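Side-chain contacts in ESX-5 secretion system protein EccC5 (Mycobacterium tuberculosis, PDB 6J18), which is the membrane ATPase component of the ESX-5 type VII secretion system, which exports EsxN and a number of PE_PGRS and PPE proteins: residues K224-V229 with L257-Q262; E92-M97 with N230-V235; G173-A178 with I204-D209; D209-L214 with G252-L257; R243-W248 with G277-K282. All coordinates share one frame; numbering follows the deposited sequence.

Contact 1 of 5, residues K224-V229 with L257-Q262; sequences KAVPFV and LRALHQ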
# COMPACT_ATOMS: atom_id res chain seq x y z
N LYS A 224 -10.25 4.94 -12.69
CA LYS A 224 -9.28 5.14 -13.76
C LYS A 224 -7.96 4.42 -13.51
O LYS A 224 -7.15 4.24 -14.42
CB LYS A 224 -9.01 6.64 -13.97
CG LYS A 224 -10.09 7.35 -14.78
CD LYS A 224 -9.66 8.77 -15.13
CE LYS A 224 -10.72 9.49 -15.94
NZ LYS A 224 -10.42 10.95 -16.09
N ALA A 225 -7.73 3.99 -12.27
CA ALA A 225 -6.50 3.28 -11.92
C ALA A 225 -6.69 1.77 -11.95
O ALA A 225 -5.72 1.02 -12.00
CB ALA A 225 -6.01 3.71 -10.55
N VAL A 226 -7.95 1.34 -11.92
CA VAL A 226 -8.28 -0.08 -11.93
C VAL A 226 -7.63 -0.90 -13.06
O VAL A 226 -7.13 -1.99 -12.81
CB VAL A 226 -9.82 -0.28 -11.98
CG1 VAL A 226 -10.18 -1.75 -12.12
CG2 VAL A 226 -10.47 0.32 -10.74
N PRO A 227 -7.62 -0.37 -14.31
CA PRO A 227 -7.03 -1.19 -15.38
C PRO A 227 -5.54 -1.51 -15.22
O PRO A 227 -5.03 -2.38 -15.93
CB PRO A 227 -7.25 -0.34 -16.63
CG PRO A 227 -8.42 0.51 -16.31
CD PRO A 227 -8.26 0.84 -14.86
N PHE A 228 -4.85 -0.82 -14.32
CA PHE A 228 -3.40 -1.01 -14.17
C PHE A 228 -3.04 -1.95 -13.03
O PHE A 228 -1.87 -2.32 -12.88
CB PHE A 228 -2.71 0.34 -13.97
CG PHE A 228 -2.96 1.32 -15.08
CD1 PHE A 228 -2.26 1.24 -16.27
CD2 PHE A 228 -3.91 2.32 -14.94
CE1 PHE A 228 -2.49 2.13 -17.29
CE2 PHE A 228 -4.14 3.23 -15.96
CZ PHE A 228 -3.43 3.13 -17.14
N VAL A 229 -4.03 -2.34 -12.24
CA VAL A 229 -3.81 -3.18 -11.06
C VAL A 229 -3.21 -4.53 -11.43
O VAL A 229 -2.29 -5.02 -10.77
CB VAL A 229 -5.13 -3.40 -10.29
CG1 VAL A 229 -4.99 -4.53 -9.28
CG2 VAL A 229 -5.56 -2.11 -9.60
N LEU A 257 -11.18 -2.26 -4.76
CA LEU A 257 -11.08 -3.36 -3.81
C LEU A 257 -11.31 -4.71 -4.49
O LEU A 257 -10.68 -5.71 -4.14
CB LEU A 257 -12.08 -3.18 -2.66
CG LEU A 257 -11.86 -1.96 -1.76
CD1 LEU A 257 -12.89 -1.92 -0.64
CD2 LEU A 257 -10.45 -1.95 -1.19
N ARG A 258 -12.22 -4.72 -5.46
CA ARG A 258 -12.50 -5.92 -6.24
C ARG A 258 -11.31 -6.30 -7.11
O ARG A 258 -10.96 -7.47 -7.22
CB ARG A 258 -13.75 -5.72 -7.10
CG ARG A 258 -14.01 -6.84 -8.09
CD ARG A 258 -15.25 -6.59 -8.96
NE ARG A 258 -15.73 -5.21 -8.92
CZ ARG A 258 -16.69 -4.76 -8.12
NH1 ARG A 258 -17.31 -5.59 -7.29
NH2 ARG A 258 -17.05 -3.49 -8.16
N ALA A 259 -10.71 -5.30 -7.73
CA ALA A 259 -9.55 -5.51 -8.59
C ALA A 259 -8.36 -6.01 -7.78
O ALA A 259 -7.59 -6.85 -8.24
CB ALA A 259 -9.19 -4.23 -9.33
N LEU A 260 -8.22 -5.49 -6.56
CA LEU A 260 -7.13 -5.91 -5.69
C LEU A 260 -7.33 -7.35 -5.22
O LEU A 260 -6.36 -8.10 -5.08
CB LEU A 260 -7.01 -4.96 -4.49
CG LEU A 260 -6.43 -3.58 -4.81
CD1 LEU A 260 -6.49 -2.67 -3.59
CD2 LEU A 260 -5.01 -3.70 -5.33
N HIS A 261 -8.58 -7.73 -4.99
CA HIS A 261 -8.88 -9.10 -4.59
C HIS A 261 -8.65 -10.05 -5.76
O HIS A 261 -8.16 -11.17 -5.58
CB HIS A 261 -10.33 -9.22 -4.09
CG HIS A 261 -10.69 -10.59 -3.61
ND1 HIS A 261 -9.75 -11.53 -3.25
CD2 HIS A 261 -11.89 -11.19 -3.45
CE1 HIS A 261 -10.36 -12.64 -2.88
NE2 HIS A 261 -11.66 -12.46 -2.99
N GLN A 262 -9.00 -9.61 -6.96
CA GLN A 262 -8.79 -10.40 -8.16
C GLN A 262 -7.30 -10.59 -8.45
O GLN A 262 -6.90 -11.59 -9.03
CB GLN A 262 -9.48 -9.75 -9.37
CG GLN A 262 -10.93 -10.17 -9.56
CD GLN A 262 -11.60 -9.43 -10.70
OE1 GLN A 262 -10.97 -8.63 -11.39
NE2 GLN A 262 -12.89 -9.70 -10.90
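Val226 and Val229 bring their methyls against Ala259 and Leu260 on the helix, and everything that touches here is apolar apart from one backbone carbonyl. Val226 CG1 meets Ala259 CB at 3.9 Å, methyl against methyl. Val229 is pointed at the helix and uses both branches. Its CG2 lies 4.2 Å from Ala259 CB, while CG1 reaches past the alanine to two things at once: Ala259 O at 3.6 Å, a plain van der Waals contact, and Leu260 CD2 at 4.0 Å. In both valines CG1 stands opposite the backbone N (chi1 174° in Val226, 166° in Val229), which sends that branch across to the helix. Because Ala259 offers no more than a methyl, the backbones can come close, 6.5 Å between Val226 CA and Ala259 CA.

One shell out, the loop is curled by backbone bonds three residues apart: Phe228 N to Ala225 O, and Val229 N to Val226 O at 3.2 Å. This coil puts both valines on one side and turns Phe228 to Leu179 of helix 165-180. Pro255 and Met256 extend the same apolar patch toward the helix start, and Leu260 also rests on Val239 of the sheet. The arrangement is a connecting loop packed on a helix flanking the central sheet of an FtsK-type ATPase domain, here the C-terminal part of EccC5.

Contact 2 of 5, residues E92-M97 with N230-V235; sequences ENSHLM and NRAADV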
# COMPACT_ATOMS: atom_id res chain seq x y z
N GLU A 92 6.18 -11.06 -5.19
CA GLU A 92 4.94 -11.81 -5.12
C GLU A 92 3.74 -10.97 -5.55
O GLU A 92 2.96 -11.38 -6.41
CB GLU A 92 4.70 -12.34 -3.70
CG GLU A 92 5.26 -13.73 -3.45
CD GLU A 92 4.90 -14.27 -2.07
OE1 GLU A 92 4.05 -13.66 -1.38
OE2 GLU A 92 5.45 -15.33 -1.69
N ASN A 93 3.59 -9.81 -4.93
CA ASN A 93 2.47 -8.93 -5.23
C ASN A 93 2.83 -7.46 -5.03
O ASN A 93 3.59 -7.11 -4.13
CB ASN A 93 1.27 -9.30 -4.35
CG ASN A 93 -0.03 -8.74 -4.89
OD1 ASN A 93 -0.36 -7.57 -4.69
ND2 ASN A 93 -0.79 -9.58 -5.58
N SER A 94 2.27 -6.60 -5.87
CA SER A 94 2.61 -5.18 -5.87
C SER A 94 1.80 -4.37 -4.86
O SER A 94 2.09 -3.19 -4.63
CB SER A 94 2.41 -4.59 -7.27
OG SER A 94 3.22 -5.23 -8.23
N HIS A 95 0.80 -4.99 -4.24
CA HIS A 95 -0.20 -4.23 -3.49
C HIS A 95 -0.39 -4.69 -2.05
O HIS A 95 0.20 -5.67 -1.60
CB HIS A 95 -1.54 -4.29 -4.22
CG HIS A 95 -1.44 -4.06 -5.69
ND1 HIS A 95 -1.01 -2.87 -6.23
CD2 HIS A 95 -1.70 -4.88 -6.74
CE1 HIS A 95 -1.02 -2.96 -7.55
NE2 HIS A 95 -1.43 -4.17 -7.88
N LEU A 96 -1.23 -3.95 -1.32
CA LEU A 96 -1.61 -4.31 0.04
C LEU A 96 -2.95 -3.70 0.42
O LEU A 96 -3.21 -2.52 0.16
CB LEU A 96 -0.54 -3.88 1.04
CG LEU A 96 -0.92 -4.06 2.51
CD1 LEU A 96 -1.12 -5.54 2.84
CD2 LEU A 96 0.12 -3.44 3.44
N MET A 97 -3.81 -4.51 1.04
CA MET A 97 -5.05 -4.02 1.63
C MET A 97 -5.02 -4.21 3.14
O MET A 97 -4.53 -5.23 3.63
CB MET A 97 -6.27 -4.74 1.04
CG MET A 97 -6.61 -4.33 -0.38
SD MET A 97 -8.10 -5.17 -0.98
CE MET A 97 -7.56 -6.88 -0.94
N ASN A 230 -3.71 -5.12 -12.51
CA ASN A 230 -3.31 -6.47 -12.90
C ASN A 230 -1.92 -6.54 -13.52
O ASN A 230 -1.29 -7.60 -13.52
CB ASN A 230 -4.34 -7.06 -13.86
CG ASN A 230 -4.59 -8.53 -13.62
OD1 ASN A 230 -4.57 -9.00 -12.48
ND2 ASN A 230 -4.83 -9.28 -14.69
N ARG A 231 -1.45 -5.42 -14.06
CA ARG A 231 -0.11 -5.36 -14.63
C ARG A 231 0.70 -4.26 -13.95
O ARG A 231 1.45 -3.53 -14.60
CB ARG A 231 -0.17 -5.12 -16.14
CG ARG A 231 -1.11 -4.01 -16.56
CD ARG A 231 -1.18 -3.88 -18.08
NE ARG A 231 0.07 -3.37 -18.64
CZ ARG A 231 0.27 -2.10 -18.96
NH1 ARG A 231 -0.69 -1.20 -18.77
NH2 ARG A 231 1.44 -1.72 -19.47
N ALA A 232 0.54 -4.16 -12.64
CA ALA A 232 1.15 -3.09 -11.86
C ALA A 232 2.68 -3.12 -11.89
O ALA A 232 3.32 -2.07 -11.94
CB ALA A 232 0.67 -3.16 -10.42
N ALA A 233 3.24 -4.32 -11.87
CA ALA A 233 4.69 -4.48 -11.86
C ALA A 233 5.32 -3.94 -13.14
O ALA A 233 6.46 -3.46 -13.14
CB ALA A 233 5.07 -5.94 -11.66
N ASP A 234 4.58 -4.01 -14.24
CA ASP A 234 5.08 -3.57 -15.54
C ASP A 234 5.02 -2.05 -15.69
O ASP A 234 5.72 -1.48 -16.53
CB ASP A 234 4.29 -4.23 -16.67
CG ASP A 234 4.60 -5.71 -16.81
OD1 ASP A 234 5.29 -6.26 -15.92
OD2 ASP A 234 4.17 -6.31 -17.81
N VAL A 235 4.19 -1.40 -14.88
CA VAL A 235 4.09 0.06 -14.93
C VAL A 235 4.61 0.68 -13.64
O VAL A 235 4.48 1.88 -13.42
CB VAL A 235 2.64 0.52 -15.17
CG1 VAL A 235 2.15 0.02 -16.52
CG2 VAL A 235 1.73 0.05 -14.05
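Ala232 pushes its methyl toward the tip of the His95 ring, with Ser94 beside it. Its CB sits 3.3 Å from His95 CE1 and 3.4 Å from His95 NE2, a tight approach that is oblique to the ring. The imidazole is turned so that Ser94 CB lies over the centre of one face, 3.8 Å above the plane, and that same Ser94 CB is 3.9 Å from Ala232 CB. The three groups thus close a small corner: ring tip, serine methylene and alanine methyl. Ser94 OG comes no nearer than 3.8 Å to Ala233 N, which is packing rather than bonding.

This corner lies at the entry to strand 96-100, a parallel strand of the central sheet, where the chain makes an Asx turn: Asn93 OD1 accepts from His95 N at 2.9 Å. Both ring nitrogens of His95 are occupied. ND1 accepts from Val239 N of the neighbouring strand, and NE2 bonds to Val229 O just ahead of the weakly formed helical turn at 232-235, a pattern consistent with a neutral ring protonated on NE2. Those two bonds fix the ring's rotation, and the chi1 of -45°, with CG beside the backbone N, carries its tip over to Ala232.

Contact 3 of 5, residues G173-A178 with I204-D209; sequences GELAAA and IFLIVD
Helix residue Leu175 lies over strand residue Leu206, their CA atoms 8.9 Å apart, a separation that leaves room for one layer of interlocking side chains. Leu175 fills that layer with both its methyls. CD1 goes to Ile204, where it meets CG2 at 3.7 Å and, more loosely, CD1 at 4.2 Å; the two side chains slide past each other in opposite senses. The other branch, Leu175 CD2, touches Leu206 CD2 at 4.1 Å, and here the side chains cross at a slant. In Leu175, CG stands opposite the backbone N (chi1 177°), which places the fork over the strand, where it splits between two residues whose side chains leave on the same side.

Phe205, between them, points away from the helix, as alternation along a strand requires. It packs on Ile117 of helix 106-120, with Ile207 next along that side on Leu110 and Met114. Trp141 of the adjoining strand touches both Leu175 and Ile204 and widens the apolar floor under the helix. Helix 165-180 follows strand 158-162 and leads on to strand 203-208, passing over strand 137-143, which separates the two. This is a beta-alpha-beta crossover of a P-loop ATPase, with a helix on each face of the sheet, and the strand runs into Asp209, whose carboxylate bonds Thr107 OG1 of the predicted ATP-binding loop, consistent with a Walker B strand.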
# COMPACT_ATOMS: atom_id res chain seq x y z
N GLY A 173 -7.12 11.40 -12.42
CA GLY A 173 -7.05 11.64 -13.85
C GLY A 173 -5.62 11.84 -14.30
O GLY A 173 -5.21 11.35 -15.35
N GLU A 174 -4.85 12.57 -13.49
CA GLU A 174 -3.44 12.82 -13.78
C GLU A 174 -2.63 11.54 -13.65
O GLU A 174 -1.74 11.27 -14.46
CB GLU A 174 -2.88 13.89 -12.84
CG GLU A 174 -3.55 15.25 -12.97
CD GLU A 174 -3.18 16.19 -11.84
OE1 GLU A 174 -2.41 15.77 -10.95
OE2 GLU A 174 -3.67 17.34 -11.84
N LEU A 175 -2.95 10.74 -12.64
CA LEU A 175 -2.26 9.48 -12.40
C LEU A 175 -2.50 8.49 -13.53
O LEU A 175 -1.57 7.83 -13.99
CB LEU A 175 -2.70 8.87 -11.07
CG LEU A 175 -2.09 7.51 -10.74
CD1 LEU A 175 -0.57 7.61 -10.70
CD2 LEU A 175 -2.63 6.97 -9.43
N ALA A 176 -3.75 8.39 -13.98
CA ALA A 176 -4.11 7.48 -15.05
C ALA A 176 -3.38 7.84 -16.35
O ALA A 176 -2.98 6.96 -17.11
CB ALA A 176 -5.61 7.49 -15.28
N ALA A 177 -3.21 9.13 -16.59
CA ALA A 177 -2.51 9.60 -17.78
C ALA A 177 -1.04 9.20 -17.74
O ALA A 177 -0.46 8.83 -18.77
CB ALA A 177 -2.64 11.11 -17.91
N ALA A 178 -0.43 9.27 -16.56
CA ALA A 178 0.97 8.90 -16.40
C ALA A 178 1.15 7.39 -16.57
O ALA A 178 2.10 6.94 -17.20
CB ALA A 178 1.49 9.35 -15.05
N ILE A 204 5.57 4.31 -8.53
CA ILE A 204 4.41 5.08 -8.11
C ILE A 204 3.62 4.36 -7.02
O ILE A 204 3.13 3.25 -7.22
CB ILE A 204 3.47 5.39 -9.30
CG1 ILE A 204 4.17 6.33 -10.28
CG2 ILE A 204 2.17 6.00 -8.81
CD1 ILE A 204 3.38 6.58 -11.55
N PHE A 205 3.52 5.00 -5.86
CA PHE A 205 2.73 4.46 -4.76
C PHE A 205 1.42 5.22 -4.60
O PHE A 205 1.42 6.38 -4.18
CB PHE A 205 3.52 4.51 -3.44
CG PHE A 205 4.70 3.58 -3.39
CD1 PHE A 205 5.92 3.94 -3.95
CD2 PHE A 205 4.59 2.34 -2.78
CE1 PHE A 205 7.00 3.08 -3.90
CE2 PHE A 205 5.67 1.48 -2.72
CZ PHE A 205 6.87 1.85 -3.28
N LEU A 206 0.32 4.57 -4.95
CA LEU A 206 -1.00 5.13 -4.69
C LEU A 206 -1.45 4.70 -3.31
O LEU A 206 -1.82 3.54 -3.10
CB LEU A 206 -2.01 4.69 -5.75
CG LEU A 206 -3.48 5.05 -5.47
CD1 LEU A 206 -3.65 6.56 -5.30
CD2 LEU A 206 -4.38 4.53 -6.58
N ILE A 207 -1.41 5.63 -2.36
CA ILE A 207 -1.74 5.31 -0.98
C ILE A 207 -3.06 5.97 -0.57
O ILE A 207 -3.19 7.19 -0.60
CB ILE A 207 -0.63 5.77 -0.02
CG1 ILE A 207 0.67 5.02 -0.35
CG2 ILE A 207 -1.03 5.53 1.42
CD1 ILE A 207 1.88 5.53 0.40
N VAL A 208 -4.03 5.14 -0.21
CA VAL A 208 -5.36 5.62 0.14
C VAL A 208 -5.77 5.21 1.55
O VAL A 208 -5.90 4.02 1.84
CB VAL A 208 -6.42 5.10 -0.86
CG1 VAL A 208 -7.79 5.68 -0.53
CG2 VAL A 208 -6.01 5.42 -2.29
N ASP A 209 -5.97 6.19 2.41
CA ASP A 209 -6.46 5.94 3.76
C ASP A 209 -7.97 6.19 3.80
O ASP A 209 -8.45 7.14 3.18
CB ASP A 209 -5.74 6.82 4.78
CG ASP A 209 -5.83 6.27 6.20
OD1 ASP A 209 -6.34 5.15 6.38
OD2 ASP A 209 -5.37 6.96 7.14

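Contact 4 of 5, residues D209-L214 with G252-L257; sequences DDIQQL and GSDPML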
# COMPACT_ATOMS: atom_id res chain seq x y z
N ASP A 209 -5.97 6.19 2.41
CA ASP A 209 -6.46 5.94 3.76
C ASP A 209 -7.97 6.19 3.80
O ASP A 209 -8.45 7.14 3.18
CB ASP A 209 -5.74 6.82 4.78
CG ASP A 209 -5.83 6.27 6.20
OD1 ASP A 209 -6.34 5.15 6.38
OD2 ASP A 209 -5.37 6.96 7.14
N ASP A 210 -8.70 5.32 4.50
CA ASP A 210 -10.14 5.45 4.67
C ASP A 210 -10.90 5.48 3.34
O ASP A 210 -11.57 6.46 3.03
CB ASP A 210 -10.47 6.71 5.48
CG ASP A 210 -9.86 6.68 6.86
OD1 ASP A 210 -9.97 5.64 7.54
OD2 ASP A 210 -9.26 7.70 7.27
N ILE A 211 -10.79 4.40 2.57
CA ILE A 211 -11.43 4.33 1.26
C ILE A 211 -12.95 4.27 1.38
O ILE A 211 -13.67 4.50 0.41
CB ILE A 211 -10.93 3.11 0.45
CG1 ILE A 211 -11.22 3.29 -1.04
CG2 ILE A 211 -11.54 1.82 0.98
CD1 ILE A 211 -10.66 2.19 -1.91
N GLN A 212 -13.45 3.96 2.58
CA GLN A 212 -14.89 3.84 2.80
C GLN A 212 -15.60 5.19 2.63
O GLN A 212 -16.81 5.24 2.43
CB GLN A 212 -15.19 3.27 4.18
CG GLN A 212 -14.85 4.20 5.35
CD GLN A 212 -13.39 4.13 5.75
OE1 GLN A 212 -12.62 3.33 5.22
NE2 GLN A 212 -13.00 4.97 6.70
N GLN A 213 -14.84 6.27 2.71
CA GLN A 213 -15.40 7.61 2.59
C GLN A 213 -15.65 8.00 1.13
O GLN A 213 -16.37 8.95 0.85
CB GLN A 213 -14.49 8.64 3.25
CG GLN A 213 -14.42 8.52 4.76
CD GLN A 213 -13.82 9.75 5.40
OE1 GLN A 213 -13.52 10.73 4.72
NE2 GLN A 213 -13.63 9.70 6.71
N LEU A 214 -15.05 7.25 0.21
CA LEU A 214 -15.23 7.50 -1.21
C LEU A 214 -16.52 6.87 -1.72
O LEU A 214 -16.98 5.87 -1.17
CB LEU A 214 -14.04 6.96 -2.00
CG LEU A 214 -12.65 7.48 -1.61
CD1 LEU A 214 -11.57 6.75 -2.39
CD2 LEU A 214 -12.56 8.98 -1.83
N GLY A 252 -17.35 -5.15 -1.63
CA GLY A 252 -16.94 -5.66 -2.92
C GLY A 252 -17.37 -4.74 -4.04
O GLY A 252 -16.80 -4.75 -5.13
N SER A 253 -18.38 -3.92 -3.76
CA SER A 253 -18.95 -2.99 -4.73
C SER A 253 -17.96 -1.90 -5.16
O SER A 253 -18.23 -1.14 -6.09
CB SER A 253 -20.22 -2.35 -4.16
OG SER A 253 -19.94 -1.58 -3.01
N ASP A 254 -16.82 -1.82 -4.47
CA ASP A 254 -15.77 -0.89 -4.86
C ASP A 254 -14.88 -1.54 -5.92
O ASP A 254 -14.30 -2.60 -5.68
CB ASP A 254 -14.94 -0.47 -3.65
CG ASP A 254 -13.95 0.63 -3.96
OD1 ASP A 254 -12.90 0.33 -4.57
OD2 ASP A 254 -14.22 1.80 -3.61
N PRO A 255 -14.77 -0.90 -7.10
CA PRO A 255 -14.02 -1.47 -8.23
C PRO A 255 -12.53 -1.65 -7.94
O PRO A 255 -11.90 -2.54 -8.52
CB PRO A 255 -14.23 -0.44 -9.34
CG PRO A 255 -14.57 0.83 -8.64
CD PRO A 255 -15.34 0.41 -7.42
N MET A 256 -11.97 -0.83 -7.06
CA MET A 256 -10.56 -0.95 -6.71
C MET A 256 -10.33 -2.13 -5.76
O MET A 256 -9.39 -2.91 -5.95
CB MET A 256 -10.04 0.34 -6.07
CG MET A 256 -8.59 0.26 -5.60
SD MET A 256 -7.44 -0.23 -6.90
CE MET A 256 -7.39 1.26 -7.90
N LEU A 257 -11.18 -2.26 -4.76
CA LEU A 257 -11.08 -3.36 -3.81
C LEU A 257 -11.31 -4.71 -4.49
O LEU A 257 -10.68 -5.71 -4.14
CB LEU A 257 -12.08 -3.18 -2.66
CG LEU A 257 -11.86 -1.96 -1.76
CD1 LEU A 257 -12.89 -1.92 -0.64
CD2 LEU A 257 -10.45 -1.95 -1.19
O HOH W 1 -14.92 2.68 -1.22
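Ile211, just beyond the acidic pair that ends the probable Walker B strand, packs against Asp254, the N-cap residue of helix 255-262. The two side chains approach from opposite directions, and Ile211 CD1 settles beside the carboxylate, 3.9 Å from Asp254 OD1, while also touching Leu257 CD2 at 4.2 Å. The carboxylate is already held from its helix side. Asp254 OD1 takes two amide hydrogens on its anti side, Met256 N at 2.9 Å and Leu257 N at 3.1 Å, arriving from opposite faces of the plane; the Leu257 bond is the straighter, 159° at the hydrogen. Asp254 OD2 is served by a water at 2.6 Å, which gives its other hydrogen to Ile211 O at 2.7 Å and so ties loop to helix cap. With CG opposite the backbone N (chi1 -172°), the aspartate reaches both the first turn and this water. On the loop side, Gln212 NE2 bonds Asp210 OD1 at 3.2 Å from above the carboxylate plane, and Asp210 itself touches the bound ATP. Ile211 is wedged between the helix start and strand 237-244, resting on Val241 and Arg243, with Leu222, farther along the same loop, alongside.

Contact 5 of 5, residues R243-W248 with G277-K282; sequences RTFGGW and GFIRGK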
# COMPACT_ATOMS: atom_id res chain seq x y z
N ARG A 243 -9.32 0.31 4.84
CA ARG A 243 -10.76 0.50 4.98
C ARG A 243 -11.23 0.02 6.35
O ARG A 243 -10.73 -0.98 6.86
CB ARG A 243 -11.53 -0.24 3.89
CG ARG A 243 -13.02 0.08 3.86
CD ARG A 243 -13.80 -0.95 3.06
NE ARG A 243 -15.19 -0.55 2.88
CZ ARG A 243 -16.14 -0.68 3.81
NH1 ARG A 243 -15.84 -1.20 4.99
NH2 ARG A 243 -17.38 -0.29 3.55
N THR A 244 -12.19 0.74 6.94
CA THR A 244 -12.81 0.29 8.17
C THR A 244 -13.52 -1.04 7.94
O THR A 244 -14.02 -1.31 6.85
CB THR A 244 -13.81 1.33 8.71
OG1 THR A 244 -14.67 1.76 7.66
CG2 THR A 244 -13.07 2.53 9.27
N PHE A 245 -13.55 -1.88 8.97
CA PHE A 245 -14.03 -3.25 8.82
C PHE A 245 -15.55 -3.34 8.73
O PHE A 245 -16.08 -4.29 8.16
CB PHE A 245 -13.53 -4.11 9.98
CG PHE A 245 -13.79 -5.57 9.81
CD1 PHE A 245 -13.09 -6.31 8.88
CD2 PHE A 245 -14.72 -6.22 10.61
CE1 PHE A 245 -13.33 -7.66 8.72
CE2 PHE A 245 -14.95 -7.57 10.46
CZ PHE A 245 -14.26 -8.29 9.51
N GLY A 246 -16.24 -2.35 9.28
CA GLY A 246 -17.69 -2.32 9.24
C GLY A 246 -18.25 -2.34 7.83
O GLY A 246 -18.00 -1.42 7.05
N GLY A 247 -19.00 -3.39 7.51
CA GLY A 247 -19.58 -3.54 6.19
C GLY A 247 -18.58 -3.98 5.15
O GLY A 247 -18.67 -3.60 3.98
N TRP A 248 -17.62 -4.81 5.57
CA TRP A 248 -16.54 -5.23 4.68
C TRP A 248 -17.00 -6.14 3.55
O TRP A 248 -16.62 -5.94 2.40
CB TRP A 248 -15.44 -5.95 5.48
CG TRP A 248 -14.45 -6.63 4.59
CD1 TRP A 248 -14.42 -7.95 4.24
CD2 TRP A 248 -13.34 -6.01 3.91
NE1 TRP A 248 -13.37 -8.19 3.40
CE2 TRP A 248 -12.69 -7.02 3.18
CE3 TRP A 248 -12.84 -4.71 3.86
CZ2 TRP A 248 -11.56 -6.77 2.41
CZ3 TRP A 248 -11.72 -4.46 3.09
CH2 TRP A 248 -11.09 -5.49 2.38
N GLY A 277 -18.51 -12.95 8.90
CA GLY A 277 -18.35 -14.19 8.17
C GLY A 277 -16.92 -14.44 7.71
O GLY A 277 -15.97 -13.86 8.24
N PHE A 278 -16.78 -15.30 6.71
CA PHE A 278 -15.47 -15.62 6.15
C PHE A 278 -14.95 -14.48 5.29
O PHE A 278 -15.68 -13.93 4.46
CB PHE A 278 -15.55 -16.91 5.33
CG PHE A 278 -15.88 -18.13 6.13
CD1 PHE A 278 -14.96 -18.65 7.03
CD2 PHE A 278 -17.10 -18.76 5.99
CE1 PHE A 278 -15.26 -19.78 7.78
CE2 PHE A 278 -17.41 -19.89 6.73
CZ PHE A 278 -16.49 -20.39 7.63
N ILE A 279 -13.69 -14.12 5.50
CA ILE A 279 -13.06 -13.06 4.73
C ILE A 279 -12.39 -13.65 3.49
O ILE A 279 -12.75 -13.33 2.36
CB ILE A 279 -12.02 -12.29 5.57
CG1 ILE A 279 -12.65 -11.81 6.88
CG2 ILE A 279 -11.47 -11.12 4.78
CD1 ILE A 279 -13.91 -10.99 6.69
N ARG A 280 -11.40 -14.51 3.72
CA ARG A 280 -10.74 -15.23 2.64
C ARG A 280 -10.59 -16.71 3.01
O ARG A 280 -10.10 -17.04 4.09
CB ARG A 280 -9.37 -14.61 2.33
CG ARG A 280 -9.42 -13.12 2.04
CD ARG A 280 -8.90 -12.79 0.65
NE ARG A 280 -7.44 -12.78 0.60
CZ ARG A 280 -6.72 -11.81 0.05
NH1 ARG A 280 -5.40 -11.88 0.05
NH2 ARG A 280 -7.32 -10.76 -0.50
N GLY A 281 -11.01 -17.59 2.10
CA GLY A 281 -10.95 -19.02 2.35
C GLY A 281 -11.81 -19.42 3.54
O GLY A 281 -13.01 -19.14 3.56
N LYS A 282 -11.20 -20.07 4.52
CA LYS A 282 -11.91 -20.50 5.72
C LYS A 282 -11.57 -19.61 6.91
O LYS A 282 -11.81 -19.97 8.06
CB LYS A 282 -11.57 -21.96 6.05
CG LYS A 282 -12.33 -22.97 5.22
CD LYS A 282 -13.78 -22.57 5.04
CE LYS A 282 -14.64 -23.73 4.57
NZ LYS A 282 -15.97 -23.26 4.10
O HOH W 2 -13.31 -10.76 1.78
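Ile279 reaches across to Phe245 and Trp248, which begin and end a type II beta turn just after strand 237-244; Ile279 itself belongs to a classic beta bulge in the small hairpin with strand 283-284. From Ile279 CB, aimed at the turn, two branches leave. CG2 stands opposite the backbone N and comes to 3.8 Å from Trp248 NE1. The longer branch bends at CG1 (chi2 -54°), which brings CD1 into the angle between the two aromatic side chains. There CD1 lies at the edge of the Phe245 ring, near its plane and 3.9 Å from CZ, and is equally 3.9 Å from Trp248 CD1. The phenyl ring comes from the opposite direction, whereas the indole side chain lies about at a right angle to the isoleucine.

The turn's own bond, Trp248 N to Phe245 O, is weak, and side chains brace it. Gly247 has the positive phi expected at its third position, and Glu276 OE2 accepts from both Gly247 N and Trp248 N. Arg243 NH1 gives a nearly straight bond, 178°, to Gly246 O at 3.0 Å, although it meets the oxygen from above the carbonyl plane. Phe245 also packs on Thr99 and lies close to Gly100 of the predicted ATP-binding segment. Beside the apolar contact, a single water accepts from Trp248 NE1 at 3.0 Å and donates to Ile279 O at 2.7 Å.

How the contacts relate
Contacts 2, 3 and 4 are buried, while contacts 1 and 5 are only partly so, and contact 5 lies farthest from the chain centre. Contacts 1 and 4 share helix 255-262, one using its middle and the other its capped start, with Met256 touching residues of the loop in contact 1. Contact 3, on strand 203-208, overlaps contact 4 at Asp209. Strand 237-244 links contact 5 to contact 4 through Gln212 OE1 and Thr244 N. Chemistry follows position: contact 3 is purely apolar and contact 1 nearly so, a carbonyl oxygen being its one polar atom, contact 2 adds a histidine bonded on both nitrogens, and contacts 4 and 5, nearer the nucleotide, each include a bridging water.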